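Local structure of galactose-binding lectin (Arachis hypogaea, 6VAW) at residues V62-T67 / I166-T171. The protein binds carbohydrates, with specificity for D-galactose, as a homotetrameric legume lectin that carries calcium and manganese ions. Numbering follows the deposited sequence.
Sequences VASFLT and IYDSST
Y167 lies across F65 where strands 64-67 and 166-168 pair antiparallel. The two residues form a hydrogen-bonded pair. Y167 N donates to F65 O at 2.9 Å, and F65 N donates back to Y167 O at 3.1 Å. The tyrosine side chain can be followed outward. Its CB sits over one face of the F65 ring, 3.6 Å from the ring centroid, a CH-pi contact. CG stands anti to the backbone N (chi1 -177°), which carries the ring past F65 toward V62 and A63. The two rings are slid apart with little overlap, their planes at 26°. Along the tyrosine edge, CD2 meets A63 O at 3.6 Å, in the ring plane. CE2 also borders A63 O. Y167 CE2 reaches V62 CG1 at 4.2 Å. At the tip, OH bonds to V192 O.

Past the paired residues, serines close the end of the ladder. S169 N points almost straight at S64 OG (3.0 Å, 176°). S64 OG also bonds to T187 of the second subunit. A water bridges S64 OG and S169 OG, and S169 CB packs against V62 CB. Where the chain turns away from the strand, D168 OD2 accepts from T171 N, an Asx motif, and also from T171 OG1. L66 and I166 form the next, non-hydrogen-bonded pair on the other face, where L66 CD1 touches I166 CG1.

This is sheet pairing within the legume lectin fold, away from the sugar and metal sites. I166 packs against I166 of the second subunit, while strand 64-74 runs between strands 159-168 and 217-229, with F65 edge-to-face on F204 of the other sheet and against L194 of helix 194-197.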
ATOM      1  N   VAL A  62     -16.883   8.986  12.865  1.00 25.67           N
ATOM      2  CA  VAL A  62     -15.781   9.918  12.587  1.00 23.97           C
ATOM      3  C   VAL A  62     -14.553   9.098  12.171  1.00 23.93           C
ATOM      4  O   VAL A  62     -14.293   8.049  12.756  1.00 21.15           O
ATOM      5  CB  VAL A  62     -15.484  10.843  13.788  1.00 27.14           C
ATOM      6  CG1 VAL A  62     -14.412  11.880  13.455  1.00 26.14           C
ATOM      7  CG2 VAL A  62     -16.758  11.522  14.302  1.00 27.93           C
ATOM      8  N   ALA A  63     -13.838   9.548  11.136  1.00 20.69           N
ATOM      9  CA  ALA A  63     -12.682   8.833  10.622  1.00 21.11           C
ATOM     10  C   ALA A  63     -11.482   8.949  11.564  1.00 21.80           C
ATOM     11  O   ALA A  63     -11.378   9.911  12.338  1.00 22.33           O
ATOM     12  CB  ALA A  63     -12.309   9.385   9.248  1.00 22.36           C
ATOM     13  N   SER A  64     -10.605   7.942  11.518  1.00 19.86           N
ATOM     14  CA  SER A  64      -9.306   8.001  12.169  1.00 20.38           C
ATOM     15  C   SER A  64      -8.334   8.246  11.050  1.00 20.79           C
ATOM     16  O   SER A  64      -8.656   7.929   9.894  1.00 21.33           O
ATOM     17  CB  SER A  64      -8.978   6.703  12.918  1.00 22.87           C
ATOM     18  OG  SER A  64      -9.670   6.629  14.156  1.00 23.89           O
ATOM     19  N   PHE A  65      -7.167   8.789  11.343  1.00 18.25           N
ATOM     20  CA  PHE A  65      -6.158   8.940  10.304  1.00 17.66           C
ATOM     21  C   PHE A  65      -4.746   8.864  10.890  1.00 20.72           C
ATOM     22  O   PHE A  65      -4.519   9.076  12.095  1.00 18.36           O
ATOM     23  CB  PHE A  65      -6.351  10.206   9.454  1.00 18.40           C
ATOM     24  CG  PHE A  65      -6.195  11.528  10.158  1.00 19.70           C
ATOM     25  CD1 PHE A  65      -4.926  12.036  10.448  1.00 21.29           C
ATOM     26  CD2 PHE A  65      -7.303  12.323  10.428  1.00 21.05           C
ATOM     27  CE1 PHE A  65      -4.772  13.286  11.045  1.00 21.21           C
ATOM     28  CE2 PHE A  65      -7.150  13.575  11.041  1.00 23.42           C
ATOM     29  CZ  PHE A  65      -5.894  14.039  11.357  1.00 21.91           C
ATOM     30  N   LEU A  66      -3.812   8.504  10.001  1.00 18.48           N
ATOM     31  CA  LEU A  66      -2.387   8.411  10.253  1.00 18.39           C
ATOM     32  C   LEU A  66      -1.719   9.195   9.134  1.00 23.55           C
ATOM     33  O   LEU A  66      -1.950   8.883   7.970  1.00 20.25           O
ATOM     34  CB  LEU A  66      -1.893   6.949  10.281  1.00 18.84           C
ATOM     35  CG  LEU A  66      -0.366   6.767  10.207  1.00 22.95           C
ATOM     36  CD1 LEU A  66       0.322   7.357  11.497  1.00 23.28           C
ATOM     37  CD2 LEU A  66       0.004   5.322   9.998  1.00 25.97           C
ATOM     38  N   THR A  67      -0.900  10.176   9.481  1.00 20.53           N
ATOM     39  CA  THR A  67      -0.218  10.939   8.433  1.00 21.03           C
ATOM     40  C   THR A  67       1.195  11.223   8.870  1.00 25.18           C
ATOM     41  O   THR A  67       1.457  11.401  10.049  1.00 25.10           O
ATOM     42  CB  THR A  67      -1.003  12.226   8.007  1.00 25.70           C
ATOM     43  OG1 THR A  67      -0.363  12.839   6.876  1.00 25.41           O
ATOM     44  CG2 THR A  67      -1.172  13.262   9.121  1.00 24.00           C
ATOM     45  N   ILE A 166      -1.353  11.084  14.572  1.00 19.06           N
ATOM     46  CA  ILE A 166      -2.387  10.051  14.718  1.00 18.78           C
ATOM     47  C   ILE A 166      -3.637  10.722  15.244  1.00 20.35           C
ATOM     48  O   ILE A 166      -3.582  11.341  16.316  1.00 20.11           O
ATOM     49  CB  ILE A 166      -1.990   8.866  15.643  1.00 20.73           C
ATOM     50  CG1 ILE A 166      -0.757   8.102  15.153  1.00 21.22           C
ATOM     51  CG2 ILE A 166      -3.185   7.901  15.856  1.00 22.83           C
ATOM     52  CD1 ILE A 166      -0.210   7.125  16.225  1.00 22.06           C
ATOM     53  N   TYR A 167      -4.764  10.563  14.525  1.00 17.15           N
ATOM     54  CA  TYR A 167      -6.046  11.021  15.064  1.00 15.52           C
ATOM     55  C   TYR A 167      -6.884   9.788  15.368  1.00 20.10           C
ATOM     56  O   TYR A 167      -7.178   8.997  14.466  1.00 17.84           O
ATOM     57  CB  TYR A 167      -6.779  12.013  14.153  1.00 17.55           C
ATOM     58  CG  TYR A 167      -8.066  12.514  14.769  1.00 18.57           C
ATOM     59  CD1 TYR A 167      -8.047  13.391  15.855  1.00 20.59           C
ATOM     60  CD2 TYR A 167      -9.299  12.015  14.358  1.00 19.32           C
ATOM     61  CE1 TYR A 167      -9.228  13.804  16.473  1.00 21.10           C
ATOM     62  CE2 TYR A 167     -10.485  12.425  14.963  1.00 18.30           C
ATOM     63  CZ  TYR A 167     -10.447  13.329  16.016  1.00 23.95           C
ATOM     64  OH  TYR A 167     -11.610  13.777  16.601  1.00 25.43           O
ATOM     65  N   ASP A 168      -7.168   9.561  16.649  1.00 20.55           N
ATOM     66  CA  ASP A 168      -7.988   8.432  17.092  1.00 19.80           C
ATOM     67  C   ASP A 168      -9.440   8.919  17.260  1.00 22.86           C
ATOM     68  O   ASP A 168      -9.731   9.636  18.215  1.00 22.97           O
ATOM     69  CB  ASP A 168      -7.460   7.846  18.409  1.00 20.59           C
ATOM     70  CG  ASP A 168      -8.368   6.734  18.912  1.00 23.71           C
ATOM     71  OD1 ASP A 168      -8.470   5.689  18.232  1.00 24.52           O
ATOM     72  OD2 ASP A 168      -9.014   6.929  19.931  1.00 22.89           O
ATOM     73  N   SER A 169     -10.339   8.537  16.360  1.00 22.63           N
ATOM     74  CA  SER A 169     -11.722   9.047  16.393  1.00 22.79           C
ATOM     75  C   SER A 169     -12.493   8.735  17.694  1.00 28.25           C
ATOM     76  O   SER A 169     -13.157   9.647  18.185  1.00 29.55           O
ATOM     77  CB  SER A 169     -12.525   8.565  15.188  1.00 27.01           C
ATOM     78  OG  SER A 169     -12.702   7.160  15.176  1.00 35.40           O
ATOM     79  N   SER A 170     -12.358   7.512  18.281  1.00 25.70           N
ATOM     80  CA  SER A 170     -13.073   7.113  19.516  1.00 26.04           C
ATOM     81  C   SER A 170     -12.776   8.049  20.723  1.00 27.71           C
ATOM     82  O   SER A 170     -13.714   8.480  21.414  1.00 27.29           O
ATOM     83  CB  SER A 170     -12.745   5.668  19.886  1.00 30.87           C
ATOM     84  OG  SER A 170     -13.457   5.255  21.040  1.00 42.05           O
ATOM     85  N   THR A 171     -11.510   8.386  20.952  1.00 21.72           N
ATOM     86  CA  THR A 171     -11.098   9.275  22.063  1.00 20.65           C
ATOM     87  C   THR A 171     -11.005  10.741  21.621  1.00 22.94           C
ATOM     88  O   THR A 171     -10.810  11.622  22.467  1.00 21.70           O
ATOM     89  CB  THR A 171      -9.743   8.865  22.665  1.00 24.68           C
ATOM     90  OG1 THR A 171      -8.758   8.968  21.645  1.00 22.66           O
ATOM     91  CG2 THR A 171      -9.770   7.507  23.299  1.00 22.52           C
TER
HETATM   92  O   HOH W   1     -11.759   4.580  14.230  1.00 36.52           O